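Local coordinates for protein HemO (Neisseria meningitidis, PDB 1J77) that binds heme and, as a heme oxygenase, probably opens the porphyrin ring oxidatively, at residues F95-P100 with L188-G193; Q34-K39 with K126-L131. All blocks are in the same frame, centred on the assembly; numbering follows the deposited sequence.

In the fold
Both contacts dock a loop against the C-terminal part of a helix in the all-helical heme oxygenase fold, but on different elements. Interaction 1 sets the loop between helices 78-87 and 104-119 against helix 167-192; interaction 2 sets the connection between helices 11-32 and 39-60 against the end of helix 122-129. Helix 39-60 lies beside both, through V51 near the first and Y42 near the second. The chemistry differs: 95-100 with 188-193 is a small, largely exposed, charged contact beside one buried ring, whereas 34-39 with 126-131 is larger, mostly apolar and only partly buried. Their centres are 21 Å apart; the side chain of F36 is about 7 Å from the heme, that of F95 about 14 Å.

Interaction 1 (F95-P100 with L188-G193); sequences FDKELP and LRETFG
E190, on the last turns of helix 167-192, reaches across to K97 and F95 in the loop that leads towards helix 104-119, a loop-on-helix contact of the heme oxygenase fold. The E190 side chain runs obliquely across the lysine chain, its carboxylate meeting the lysine from CG to NZ. OE1 comes within 3.4 Å of K97 CE, and the charged ends form a long salt bridge, with K97 NZ 3.8 Å from E190 OE2. Both groups are exposed, so the attraction is probably weakened by solvent.

F95 supplies the buried side of the contact. Its CE1 is 3.8 Å from E190 OE1, which approaches the ring obliquely, the ring and carboxylate planes being 28° apart. The F95 side chain is turned with CG opposite the backbone N (chi1 -162°), which brings the far end of the ring nearer to the helix. Over one face of this ring, 3.6 Å above its plane and towards the rim, sits the backbone N of K97.

Further out, V51 of helix 39-60 and V187 of helix 167-192 also pack on F95. The helix bearing E190 closes in a Schellman motif at G193, whose positive phi (71°) suits glycine. One of its bonds back into the last turn is weak, with G193 N 3.5 Å from E190 O.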
loop_
_atom_site.group_PDB
_atom_site.type_symbol
_atom_site.label_atom_id
_atom_site.label_comp_id
_atom_site.label_asym_id
_atom_site.label_seq_id
_atom_site.Cartn_x
_atom_site.Cartn_y
_atom_site.Cartn_z
ATOM N N PHE A 95 -11.921 -9.096 -5.038
ATOM C CA PHE A 95 -12.788 -8.395 -4.117
ATOM C C PHE A 95 -14.241 -8.652 -4.478
ATOM O O PHE A 95 -14.598 -8.749 -5.648
ATOM C CB PHE A 95 -12.502 -6.899 -4.170
ATOM C CG PHE A 95 -13.026 -6.119 -2.985
ATOM C CD1 PHE A 95 -12.946 -6.613 -1.709
ATOM C CD2 PHE A 95 -13.554 -4.867 -3.167
ATOM C CE1 PHE A 95 -13.393 -5.866 -0.629
ATOM C CE2 PHE A 95 -14.009 -4.128 -2.067
ATOM C CZ PHE A 95 -13.921 -4.642 -0.825
ATOM N N ASP A 96 -15.050 -8.731 -3.434
ATOM C CA ASP A 96 -16.484 -8.977 -3.520
ATOM C C ASP A 96 -17.230 -7.741 -3.964
ATOM O O ASP A 96 -18.301 -7.838 -4.564
ATOM C CB ASP A 96 -17.001 -9.381 -2.139
ATOM C CG ASP A 96 -16.737 -10.835 -1.820
ATOM O OD1 ASP A 96 -15.615 -11.325 -2.104
ATOM O OD2 ASP A 96 -17.606 -11.568 -1.292
ATOM N N LYS A 97 -16.685 -6.574 -3.630
ATOM C CA LYS A 97 -17.333 -5.313 -3.974
ATOM C C LYS A 97 -16.582 -4.621 -5.105
ATOM O O LYS A 97 -15.478 -5.037 -5.486
ATOM C CB LYS A 97 -17.426 -4.407 -2.741
ATOM C CG LYS A 97 -17.549 -5.173 -1.413
ATOM C CD LYS A 97 -18.807 -4.785 -0.644
ATOM C CE LYS A 97 -19.181 -5.845 0.384
ATOM N NZ LYS A 97 -20.132 -5.312 1.436
ATOM N N GLU A 98 -17.200 -3.586 -5.655
ATOM C CA GLU A 98 -16.598 -2.817 -6.709
ATOM C C GLU A 98 -15.356 -2.143 -6.201
ATOM O O GLU A 98 -15.342 -1.585 -5.125
ATOM C CB GLU A 98 -17.528 -1.740 -7.198
ATOM C CG GLU A 98 -17.319 -1.450 -8.661
ATOM C CD GLU A 98 -17.970 -0.165 -9.075
ATOM O OE1 GLU A 98 -19.127 -0.218 -9.536
ATOM O OE2 GLU A 98 -17.323 0.889 -8.908
ATOM N N LEU A 99 -14.320 -2.163 -7.007
ATOM C CA LEU A 99 -13.065 -1.575 -6.614
ATOM C C LEU A 99 -12.956 -0.134 -7.070
ATOM O O LEU A 99 -13.395 0.225 -8.160
ATOM C CB LEU A 99 -11.926 -2.362 -7.224
ATOM C CG LEU A 99 -11.378 -3.517 -6.389
ATOM C CD1 LEU A 99 -10.021 -3.888 -6.864
ATOM C CD2 LEU A 99 -11.287 -3.080 -4.981
ATOM N N PRO A 100 -12.343 0.703 -6.250
ATOM C CA PRO A 100 -12.022 2.092 -6.610
ATOM C C PRO A 100 -11.167 2.112 -7.847
ATOM O O PRO A 100 -10.329 1.210 -8.032
ATOM C CB PRO A 100 -11.214 2.589 -5.405
ATOM C CG PRO A 100 -11.578 1.653 -4.289
ATOM C CD PRO A 100 -11.914 0.357 -4.877
ATOM N N LEU A 188 -9.578 -4.447 4.955
ATOM C CA LEU A 188 -9.039 -5.198 6.065
ATOM C C LEU A 188 -10.194 -5.677 6.931
ATOM O O LEU A 188 -10.262 -6.857 7.279
ATOM C CB LEU A 188 -8.049 -4.305 6.828
ATOM C CG LEU A 188 -7.341 -4.925 8.033
ATOM C CD1 LEU A 188 -6.164 -4.054 8.430
ATOM C CD2 LEU A 188 -8.198 -5.203 9.260
ATOM N N ARG A 189 -11.097 -4.767 7.264
ATOM C CA ARG A 189 -12.244 -5.142 8.119
ATOM C C ARG A 189 -13.135 -6.213 7.485
ATOM O O ARG A 189 -13.574 -7.183 8.133
ATOM C CB ARG A 189 -13.051 -3.927 8.478
ATOM C CG ARG A 189 -12.398 -2.871 9.309
ATOM C CD ARG A 189 -13.065 -1.505 9.185
ATOM N NE ARG A 189 -12.399 -0.435 9.895
ATOM C CZ ARG A 189 -12.265 0.821 9.465
ATOM N NH1 ARG A 189 -12.754 1.196 8.274
ATOM N NH2 ARG A 189 -11.589 1.698 10.180
ATOM N N GLU A 190 -13.456 -6.046 6.231
ATOM C CA GLU A 190 -14.326 -7.022 5.591
ATOM C C GLU A 190 -13.629 -8.356 5.596
ATOM O O GLU A 190 -14.228 -9.428 5.917
ATOM C CB GLU A 190 -14.668 -6.569 4.149
ATOM C CG GLU A 190 -15.517 -5.317 4.121
ATOM C CD GLU A 190 -16.211 -5.095 2.784
ATOM O OE1 GLU A 190 -16.152 -6.033 1.941
ATOM O OE2 GLU A 190 -16.793 -3.992 2.599
ATOM N N THR A 191 -12.344 -8.350 5.301
ATOM C CA THR A 191 -11.564 -9.538 5.177
ATOM C C THR A 191 -11.355 -10.304 6.510
ATOM O O THR A 191 -11.414 -11.491 6.519
ATOM C CB THR A 191 -10.260 -9.152 4.568
ATOM O OG1 THR A 191 -10.545 -8.496 3.327
ATOM C CG2 THR A 191 -9.396 -10.374 4.164
ATOM N N PHE A 192 -11.067 -9.580 7.576
ATOM C CA PHE A 192 -10.799 -10.163 8.888
ATOM C C PHE A 192 -12.077 -10.247 9.728
ATOM O O PHE A 192 -12.005 -10.594 10.901
ATOM C CB PHE A 192 -9.678 -9.386 9.583
ATOM C CG PHE A 192 -8.298 -9.732 9.095
ATOM C CD1 PHE A 192 -7.703 -9.039 8.001
ATOM C CD2 PHE A 192 -7.548 -10.752 9.679
ATOM C CE1 PHE A 192 -6.490 -9.359 7.572
ATOM C CE2 PHE A 192 -6.269 -11.024 9.275
ATOM C CZ PHE A 192 -5.730 -10.344 8.176
ATOM N N GLY A 193 -13.257 -9.976 9.186
ATOM C CA GLY A 193 -14.478 -10.165 9.953
ATOM C C GLY A 193 -14.724 -9.179 11.077
ATOM O O GLY A 193 -15.302 -9.512 12.110
#

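Interaction 2 (Q34-K39 with K126-L131); sequences QPFVSK and KHAQKL
The connection between helices 11-32 and 39-60 contains a type I beta turn, Q34 to V37, whose F36 packs against the end of helix 122-129. H127 CB sits over one face of the phenyl ring in a CH-pi contact, 3.8 Å from the F36 ring centroid and 15° off the ring normal. The imidazole leads away, its centroid 6.0 Å from that of the F36 ring and the two planes at 38°, an oblique pair; the histidine touches through its CB methylene. On the opposite face P35 CB lies towards the rim, and the ring is thus held between the turn's proline and the helix.

The CG of F36 lies opposite its own carbonyl carbon (chi1 -53°), which directs the ring to the helix backbone: CE2 comes 3.5 Å from A128 N and 4.0 Å from A128 CB. L131 completes the contact from the ring edge, near its plane, with CD1 4.0 Å from F36 CD2. The other methyl of this leucine, CD2, rests 3.7 Å from F36 O.

Behind this first shell, H127 ND1 is hydrogen-bonded to F123 O, one turn earlier in the helix, and Y42 of helix 39-60 packs on both F36 and A128. The S38 side chain caps the backbone N of N41, and N41 ND2 bonds to Q34 O. S38 is thus the N-cap of helix 39-60, directly after the type I turn, and the contact is that of an interhelical loop docked by one aromatic side chain on a helix end of the all-helical heme oxygenase fold.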
loop_
_atom_site.group_PDB
_atom_site.type_symbol
_atom_site.label_atom_id
_atom_site.label_comp_id
_atom_site.label_asym_id
_atom_site.label_seq_id
_atom_site.Cartn_x
_atom_site.Cartn_y
_atom_site.Cartn_z
ATOM N N GLN A 34 -3.370 -9.777 13.776
ATOM C CA GLN A 34 -2.454 -10.905 13.846
ATOM C C GLN A 34 -2.241 -11.603 12.488
ATOM O O GLN A 34 -2.600 -12.781 12.296
ATOM C CB GLN A 34 -2.983 -11.868 14.909
ATOM C CG GLN A 34 -2.711 -11.406 16.375
ATOM C CD GLN A 34 -1.335 -11.787 16.928
ATOM O OE1 GLN A 34 -0.984 -11.454 18.092
ATOM N NE2 GLN A 34 -0.584 -12.561 16.166
ATOM N N PRO A 35 -1.649 -10.865 11.546
ATOM C CA PRO A 35 -1.425 -11.450 10.206
ATOM C C PRO A 35 -0.445 -12.607 10.189
ATOM O O PRO A 35 -0.501 -13.371 9.225
ATOM C CB PRO A 35 -0.853 -10.295 9.375
ATOM C CG PRO A 35 -0.757 -9.118 10.299
ATOM C CD PRO A 35 -1.058 -9.532 11.672
ATOM N N PHE A 36 0.400 -12.747 11.215
ATOM C CA PHE A 36 1.407 -13.814 11.214
ATOM C C PHE A 36 1.088 -14.935 12.213
ATOM O O PHE A 36 1.899 -15.853 12.367
ATOM C CB PHE A 36 2.767 -13.202 11.495
ATOM C CG PHE A 36 3.113 -12.071 10.588
ATOM C CD1 PHE A 36 3.020 -10.769 11.027
ATOM C CD2 PHE A 36 3.523 -12.308 9.283
ATOM C CE1 PHE A 36 3.323 -9.709 10.217
ATOM C CE2 PHE A 36 3.828 -11.242 8.460
ATOM C CZ PHE A 36 3.727 -9.938 8.917
ATOM N N VAL A 37 -0.099 -14.932 12.805
ATOM C CA VAL A 37 -0.432 -15.958 13.841
ATOM C C VAL A 37 -0.631 -17.367 13.273
ATOM O O VAL A 37 -0.599 -18.415 13.986
ATOM C CB VAL A 37 -1.654 -15.516 14.692
ATOM C CG1 VAL A 37 -2.951 -15.818 14.050
ATOM C CG2 VAL A 37 -1.612 -16.190 16.103
ATOM N N SER A 38 -0.744 -17.428 11.971
ATOM C CA SER A 38 -1.015 -18.678 11.326
ATOM C C SER A 38 -0.992 -18.470 9.838
ATOM O O SER A 38 -1.196 -17.356 9.342
ATOM C CB SER A 38 -2.392 -19.205 11.697
ATOM O OG SER A 38 -3.472 -18.426 11.185
ATOM N N LYS A 39 -0.836 -19.572 9.123
ATOM C CA LYS A 39 -0.939 -19.554 7.645
ATOM C C LYS A 39 -2.326 -18.992 7.228
ATOM O O LYS A 39 -2.450 -18.215 6.238
ATOM C CB LYS A 39 -0.788 -20.996 7.115
ATOM C CG LYS A 39 -0.528 -21.085 5.597
ATOM C CD LYS A 39 -0.962 -22.472 5.057
ATOM C CE LYS A 39 0.054 -23.028 4.074
ATOM N NZ LYS A 39 -0.435 -24.257 3.324
ATOM N N LYS A 126 10.271 -8.694 7.739
ATOM C CA LYS A 126 10.974 -9.393 8.844
ATOM C C LYS A 126 10.065 -10.419 9.510
ATOM O O LYS A 126 10.471 -11.550 9.787
ATOM C CB LYS A 126 11.526 -8.426 9.880
ATOM C CG LYS A 126 11.948 -9.094 11.185
ATOM C CD LYS A 126 12.339 -8.115 12.233
ATOM C CE LYS A 126 12.694 -8.887 13.507
ATOM N NZ LYS A 126 13.729 -8.263 14.339
ATOM N N HIS A 127 8.807 -10.048 9.751
ATOM C CA HIS A 127 7.931 -10.983 10.449
ATOM C C HIS A 127 7.402 -12.136 9.597
ATOM O O HIS A 127 7.119 -13.223 10.103
ATOM C CB HIS A 127 6.818 -10.195 11.167
ATOM C CG HIS A 127 7.288 -9.637 12.457
ATOM N ND1 HIS A 127 7.960 -8.440 12.571
ATOM C CD2 HIS A 127 7.317 -10.200 13.683
ATOM C CE1 HIS A 127 8.333 -8.270 13.829
ATOM N NE2 HIS A 127 7.910 -9.303 14.527
ATOM N N ALA A 128 7.284 -11.904 8.293
ATOM C CA ALA A 128 6.924 -12.950 7.365
ATOM C C ALA A 128 8.015 -14.047 7.322
ATOM O O ALA A 128 7.696 -15.239 7.226
ATOM C CB ALA A 128 6.734 -12.348 5.947
ATOM N N GLN A 129 9.265 -13.614 7.433
ATOM C CA GLN A 129 10.449 -14.513 7.452
ATOM C C GLN A 129 10.446 -15.494 8.609
ATOM O O GLN A 129 10.987 -16.607 8.492
ATOM C CB GLN A 129 11.750 -13.698 7.453
ATOM C CG GLN A 129 12.083 -13.137 6.085
ATOM C CD GLN A 129 13.308 -12.231 6.083
ATOM O OE1 GLN A 129 13.221 -11.048 6.416
ATOM N NE2 GLN A 129 14.458 -12.785 5.667
ATOM N N LYS A 130 9.818 -15.111 9.712
ATOM C CA LYS A 130 9.728 -16.025 10.855
ATOM C C LYS A 130 8.875 -17.235 10.475
ATOM O O LYS A 130 9.019 -18.329 11.050
ATOM C CB LYS A 130 9.144 -15.331 12.074
ATOM C CG LYS A 130 9.946 -14.129 12.572
ATOM C CD LYS A 130 9.568 -13.823 14.038
ATOM C CE LYS A 130 10.192 -12.499 14.498
ATOM N NZ LYS A 130 9.908 -12.171 15.939
ATOM N N LEU A 131 7.968 -17.028 9.513
ATOM C CA LEU A 131 7.106 -18.094 9.017
ATOM C C LEU A 131 7.753 -18.882 7.883
ATOM O O LEU A 131 7.116 -19.756 7.306
ATOM C CB LEU A 131 5.788 -17.516 8.513
ATOM C CG LEU A 131 4.845 -16.825 9.511
ATOM C CD1 LEU A 131 3.534 -16.311 8.846
ATOM C CD2 LEU A 131 4.512 -17.782 10.645
#